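Local coordinates for protein unsaturated chondroitin disaccharide hydrolase (Streptococcus agalactiae, PDB 3WUX) that hydrolyses unsaturated chondroitin, hyaluronan and heparin disaccharides, releasing the unsaturated uronic acid and preferring sulfated substrates, at residues 113-118 / 173-178; 181-186 / 197-202. The protein carries 2 engineered substitutions. All coordinates share one frame; numbering follows the deposited sequence.

How the contacts relate
Contact 1 brings together the two active-site positions, Asn-115 (engineered; Asp is the natural nucleophile) and the proton donor Asp-175. Contact 2 pairs the helices that follow, its centre about 12 Å from that of contact 1 and farther from the centre of the chain (about 17 Å against 10 Å). Helix 176-179 leads almost directly into helix 181-190, and the contacts touch: Cys-176 SG lies 3.2 Å from His-202 NE2, and Leu-116 CB packs 4.0 Å from Leu-182 CD2. The side chain of Leu-183 remains about 10 Å from that of Asn-115, which sets contact 2 apart from the catalytic pair.

Contact 1: residues 113-118 / 173-178. Engineered in segment 113-118: Asn-115 (natural residue Asp).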
loop_
_atom_site.group_PDB
_atom_site.type_symbol
_atom_site.label_atom_id
_atom_site.label_comp_id
_atom_site.label_asym_id
_atom_site.label_seq_id
_atom_site.Cartn_x
_atom_site.Cartn_y
_atom_site.Cartn_z
ATOM N N HIS A 113 -4.335 3.658 17.317
ATOM C CA HIS A 113 -4.228 2.259 16.921
ATOM C C HIS A 113 -3.602 2.173 15.535
ATOM O O HIS A 113 -3.678 1.135 14.874
ATOM C CB HIS A 113 -5.606 1.594 16.884
ATOM C CG HIS A 113 -5.983 0.913 18.161
ATOM N ND1 HIS A 113 -7.082 1.289 18.907
ATOM C CD2 HIS A 113 -5.414 -0.120 18.820
ATOM C CE1 HIS A 113 -7.170 0.512 19.972
ATOM N NE2 HIS A 113 -6.171 -0.352 19.945
ATOM N N HIS A 114 -2.994 3.274 15.098
ATOM C CA HIS A 114 -2.466 3.383 13.739
ATOM C C HIS A 114 -1.535 2.231 13.376
ATOM O O HIS A 114 -0.743 1.772 14.205
ATOM C CB HIS A 114 -1.711 4.703 13.563
ATOM C CG HIS A 114 -2.562 5.921 13.731
ATOM N ND1 HIS A 114 -3.882 5.973 13.334
ATOM C CD2 HIS A 114 -2.276 7.144 14.245
ATOM C CE1 HIS A 114 -4.370 7.173 13.593
ATOM N NE2 HIS A 114 -3.417 7.901 14.149
ATOM N N ASN A 115 -1.650 1.772 12.133
ATOM C CA ASN A 115 -0.727 0.808 11.556
ATOM C C ASN A 115 0.688 1.376 11.657
ATOM O O ASN A 115 0.999 2.397 11.036
ATOM C CB ASN A 115 -1.125 0.573 10.088
ATOM C CG ASN A 115 -0.324 -0.532 9.415
ATOM O OD1 ASN A 115 0.909 -0.516 9.418
ATOM N ND2 ASN A 115 -1.032 -1.494 8.811
ATOM N N LEU A 116 1.539 0.735 12.451
ATOM C CA LEU A 116 2.897 1.237 12.672
ATOM C C LEU A 116 3.827 0.888 11.520
ATOM O O LEU A 116 4.821 1.580 11.295
ATOM C CB LEU A 116 3.454 0.713 13.996
ATOM C CG LEU A 116 2.745 1.313 15.206
ATOM C CD1 LEU A 116 2.970 0.470 16.463
ATOM C CD2 LEU A 116 3.225 2.736 15.423
ATOM N N GLY A 117 3.506 -0.183 10.790
ATOM C CA GLY A 117 4.226 -0.511 9.570
ATOM C C GLY A 117 4.132 0.625 8.570
ATOM O O GLY A 117 5.141 1.052 7.982
ATOM N N PHE A 118 2.917 1.137 8.395
ATOM C CA PHE A 118 2.649 2.222 7.455
ATOM C C PHE A 118 3.438 3.484 7.803
ATOM O O PHE A 118 3.851 4.236 6.920
ATOM C CB PHE A 118 1.159 2.556 7.452
ATOM C CG PHE A 118 0.307 1.611 6.638
ATOM C CD1 PHE A 118 0.881 0.671 5.794
ATOM C CD2 PHE A 118 -1.081 1.681 6.711
ATOM C CE1 PHE A 118 0.081 -0.177 5.032
ATOM C CE2 PHE A 118 -1.890 0.833 5.950
ATOM C CZ PHE A 118 -1.307 -0.100 5.115
ATOM N N ILE A 173 -7.517 -6.198 11.240
ATOM C CA ILE A 173 -7.903 -5.576 9.980
ATOM C C ILE A 173 -6.954 -6.103 8.916
ATOM O O ILE A 173 -5.824 -6.463 9.227
ATOM C CB ILE A 173 -7.697 -4.063 10.006
ATOM C CG1 ILE A 173 -6.463 -3.709 10.830
ATOM C CG2 ILE A 173 -8.881 -3.357 10.579
ATOM C CD1 ILE A 173 -6.280 -2.214 11.048
ATOM N N ILE A 174 -7.394 -6.121 7.665
ATOM C CA ILE A 174 -6.583 -6.742 6.631
ATOM C C ILE A 174 -5.265 -5.997 6.373
ATOM O O ILE A 174 -4.293 -6.615 5.938
ATOM C CB ILE A 174 -7.364 -6.953 5.318
ATOM C CG1 ILE A 174 -6.595 -7.909 4.398
ATOM C CG2 ILE A 174 -7.615 -5.608 4.635
ATOM C CD1 ILE A 174 -7.440 -8.633 3.386
ATOM N N ASP A 175 -5.207 -4.691 6.644
ATOM C CA ASP A 175 -3.929 -3.978 6.475
ATOM C C ASP A 175 -2.877 -4.396 7.497
ATOM O O ASP A 175 -1.709 -4.012 7.395
ATOM C CB ASP A 175 -4.079 -2.443 6.416
ATOM C CG ASP A 175 -4.626 -1.837 7.699
ATOM O OD1 ASP A 175 -3.907 -1.819 8.719
ATOM O OD2 ASP A 175 -5.771 -1.343 7.684
ATOM N N CYS A 176 -3.277 -5.203 8.473
ATOM C CA CYS A 176 -2.301 -5.808 9.366
ATOM C C CYS A 176 -1.314 -6.682 8.593
ATOM O O CYS A 176 -0.218 -6.943 9.071
ATOM C CB CYS A 176 -2.989 -6.615 10.468
ATOM S SG CYS A 176 -3.546 -5.594 11.850
ATOM N N LEU A 177 -1.692 -7.130 7.396
ATOM C CA LEU A 177 -0.765 -7.907 6.577
ATOM C C LEU A 177 0.481 -7.100 6.199
ATOM O O LEU A 177 1.549 -7.671 5.969
ATOM C CB LEU A 177 -1.454 -8.440 5.322
ATOM C CG LEU A 177 -2.559 -9.458 5.607
ATOM C CD1 LEU A 177 -3.124 -9.980 4.307
ATOM C CD2 LEU A 177 -2.050 -10.600 6.480
ATOM N N LEU A 178 0.348 -5.777 6.134
ATOM C CA LEU A 178 1.515 -4.933 5.875
ATOM C C LEU A 178 2.159 -4.477 7.173
ATOM O O LEU A 178 3.367 -4.279 7.239
ATOM C CB LEU A 178 1.155 -3.744 4.980
ATOM C CG LEU A 178 0.889 -4.155 3.528
ATOM C CD1 LEU A 178 -0.600 -4.317 3.271
ATOM C CD2 LEU A 178 1.508 -3.153 2.544
#
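The amide nitrogen of Asn-115, an engineered residue that is Asp in the natural enzyme, reaches across to Asp-175 and meets it twice. ND2 of Asn-115 gives a nearly straight bond of 2.9 Å to Asp-175 OD1 (167° at the hydrogen). The acceptor lies in the amide plane, but the bond arrives on the anti side of the carboxylate, tilted out of its plane, and the two flat groups are twisted 46° apart. A weak, strongly bent bond of 3.0 Å runs from the same ND2 to the backbone O of Asp-175. The ring of Phe-118 turns one face to the amide, with Asn-115 ND2 3.7 Å above the plane and over its centre. The far rim of this ring packs on the other segment, CZ of Phe-118 at 3.9 Å from Asp-175 CB and CE1 at 3.7 Å from Leu-178 CB, the latter in one of two conformers of Leu-178. In this alpha6/alpha6-barrel, Asn-115, at the position of the natural nucleophile Asp, and the proton donor Asp-175 thus meet where the N-cap of helix 116-131 comes up to the turn 173-176. Asn-115 is that N-cap: with CG anti to its own N (chi1 -174°), OD1 accepts from Phe-118 N at 2.8 Å while ND2 is left to point at Asp-175. A type I turn from Ile-173 to Cys-176, closed by Cys-176 N to Ile-173 O (2.9 Å), presents Asp-175. Farther out, Asn-179 OD1 accepts from Gly-117 N, and the rings of Phe-73 and the substrate-binding Trp-251 meet that of Phe-118.

Contact 2: residues 181-186 / 197-202; sequences QLLFFA and QVAVNH
Val-198 opens the contact from segment 197-202 of helix 193-210, its CG1 crossing the end of Leu-183 at 3.7 Å from CD1; both side chains also touch Met-148 of helix 134-149. One residue on, Ala-199 points toward segment 181-186 and touches two neighbours. Its methyl lies 3.8 Å from CB of Leu-183 and also forms a CH-pi contact over one face of the Phe-184 ring, with CB 3.7 Å from the centroid and 16° off the normal. Phe-184 reaches this place because CG stands anti to its carbonyl carbon (chi1 -72°), which swings the ring across to the partner helix. Val-200 finishes the row: its CG2 sits near the plane of the same ring, at the edge, 4.1 Å from CE1, and Phe-184 and Val-200 both continue onto Met-263 of helix 246-263. The two segments run antiparallel at 151°, as consecutive helices of the alpha6/alpha6-barrel; the segment axes come within 8.7 Å, and the nearest CA atoms are those of Leu-183 and Ala-199. With side-chain carbons carrying the contact and no hydrogen bond across, this helix pairing depends on shape and burial of apolar surface.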
loop_
_atom_site.group_PDB
_atom_site.type_symbol
_atom_site.label_atom_id
_atom_site.label_comp_id
_atom_site.label_asym_id
_atom_site.label_seq_id
_atom_site.Cartn_x
_atom_site.Cartn_y
_atom_site.Cartn_z
ATOM N N GLN A 181 5.050 -6.709 8.549
ATOM C CA GLN A 181 6.363 -6.708 7.907
ATOM C C GLN A 181 7.392 -6.066 8.832
ATOM O O GLN A 181 8.562 -6.446 8.839
ATOM C CB GLN A 181 6.338 -5.998 6.551
ATOM C CG GLN A 181 5.281 -6.566 5.611
ATOM C CD GLN A 181 5.312 -8.081 5.532
ATOM O OE1 GLN A 181 6.368 -8.691 5.321
ATOM N NE2 GLN A 181 4.146 -8.698 5.689
ATOM N N LEU A 182 6.939 -5.090 9.610
ATOM C CA LEU A 182 7.759 -4.494 10.656
ATOM C C LEU A 182 8.269 -5.557 11.627
ATOM O O LEU A 182 9.423 -5.513 12.048
ATOM C CB LEU A 182 6.944 -3.436 11.392
ATOM C CG LEU A 182 7.556 -2.693 12.570
ATOM C CD1 LEU A 182 8.807 -1.945 12.135
ATOM C CD2 LEU A 182 6.511 -1.729 13.114
ATOM N N LEU A 183 7.424 -6.526 11.974
ATOM C CA LEU A 183 7.843 -7.593 12.881
ATOM C C LEU A 183 8.844 -8.556 12.250
ATOM O O LEU A 183 9.780 -8.994 12.910
ATOM C CB LEU A 183 6.632 -8.364 13.422
ATOM C CG LEU A 183 5.680 -7.503 14.243
ATOM C CD1 LEU A 183 4.454 -8.321 14.666
ATOM C CD2 LEU A 183 6.406 -6.959 15.475
ATOM N N PHE A 184 8.657 -8.888 10.973
ATOM C CA PHE A 184 9.629 -9.732 10.283
ATOM C C PHE A 184 11.001 -9.044 10.199
ATOM O O PHE A 184 12.035 -9.699 10.302
ATOM C CB PHE A 184 9.127 -10.118 8.875
ATOM C CG PHE A 184 7.988 -11.131 8.878
ATOM C CD1 PHE A 184 8.139 -12.374 9.487
ATOM C CD2 PHE A 184 6.792 -10.848 8.230
ATOM C CE1 PHE A 184 7.097 -13.313 9.478
ATOM C CE2 PHE A 184 5.745 -11.780 8.210
ATOM C CZ PHE A 184 5.903 -13.016 8.830
ATOM N N PHE A 185 11.007 -7.723 10.015
ATOM C CA PHE A 185 12.261 -6.978 9.959
ATOM C C PHE A 185 12.954 -7.047 11.318
ATOM O O PHE A 185 14.145 -7.297 11.403
ATOM C CB PHE A 185 12.016 -5.512 9.586
ATOM C CG PHE A 185 13.255 -4.656 9.676
ATOM C CD1 PHE A 185 14.148 -4.595 8.613
ATOM C CD2 PHE A 185 13.537 -3.938 10.828
ATOM C CE1 PHE A 185 15.299 -3.818 8.691
ATOM C CE2 PHE A 185 14.699 -3.161 10.911
ATOM C CZ PHE A 185 15.566 -3.102 9.842
ATOM N N ALA A 186 12.188 -6.820 12.374
ATOM C CA ALA A 186 12.726 -6.870 13.738
ATOM C C ALA A 186 13.319 -8.251 14.035
ATOM O O ALA A 186 14.396 -8.364 14.638
ATOM C CB ALA A 186 11.645 -6.509 14.742
ATOM N N GLN A 197 7.220 -15.134 15.674
ATOM C CA GLN A 197 6.073 -15.897 16.149
ATOM C C GLN A 197 4.795 -15.066 16.129
ATOM O O GLN A 197 3.734 -15.551 15.723
ATOM C CB GLN A 197 6.344 -16.464 17.554
ATOM C CG GLN A 197 7.425 -17.543 17.576
ATOM C CD GLN A 197 7.789 -17.996 18.982
ATOM O OE1 GLN A 197 8.429 -17.263 19.743
ATOM N NE2 GLN A 197 7.380 -19.211 19.333
ATOM N N VAL A 198 4.889 -13.809 16.555
ATOM C CA VAL A 198 3.714 -12.941 16.533
ATOM C C VAL A 198 3.272 -12.631 15.096
ATOM O O VAL A 198 2.090 -12.692 14.776
ATOM C CB VAL A 198 3.970 -11.621 17.278
ATOM C CG1 VAL A 198 2.823 -10.642 17.031
ATOM C CG2 VAL A 198 4.126 -11.897 18.776
ATOM N N ALA A 199 4.233 -12.295 14.240
ATOM C CA ALA A 199 3.939 -11.991 12.835
ATOM C C ALA A 199 3.245 -13.155 12.136
ATOM O O ALA A 199 2.251 -12.956 11.427
ATOM C CB ALA A 199 5.230 -11.612 12.101
ATOM N N VAL A 200 3.770 -14.367 12.323
ATOM C CA VAL A 200 3.200 -15.553 11.690
ATOM C C VAL A 200 1.784 -15.846 12.198
ATOM O O VAL A 200 0.876 -16.131 11.414
ATOM C CB VAL A 200 4.107 -16.790 11.891
ATOM C CG1 VAL A 200 3.332 -18.079 11.600
ATOM C CG2 VAL A 200 5.344 -16.700 11.008
ATOM N N ASN A 201 1.598 -15.788 13.514
ATOM C CA ASN A 201 0.270 -16.013 14.084
ATOM C C ASN A 201 -0.695 -14.980 13.542
ATOM O O ASN A 201 -1.824 -15.294 13.156
ATOM C CB ASN A 201 0.305 -15.921 15.618
ATOM C CG ASN A 201 0.958 -17.119 16.262
ATOM O OD1 ASN A 201 1.013 -18.202 15.680
ATOM N ND2 ASN A 201 1.448 -16.935 17.491
ATOM N N HIS A 202 -0.238 -13.737 13.493
ATOM C CA HIS A 202 -1.096 -12.666 13.021
ATOM C C HIS A 202 -1.407 -12.779 11.521
ATOM O O HIS A 202 -2.481 -12.372 11.079
ATOM C CB HIS A 202 -0.499 -11.301 13.368
ATOM C CG HIS A 202 -1.516 -10.207 13.438
ATOM N ND1 HIS A 202 -2.371 -10.059 14.512
ATOM C CD2 HIS A 202 -1.834 -9.228 12.563
ATOM C CE1 HIS A 202 -3.164 -9.025 14.296
ATOM N NE2 HIS A 202 -2.863 -8.503 13.120
#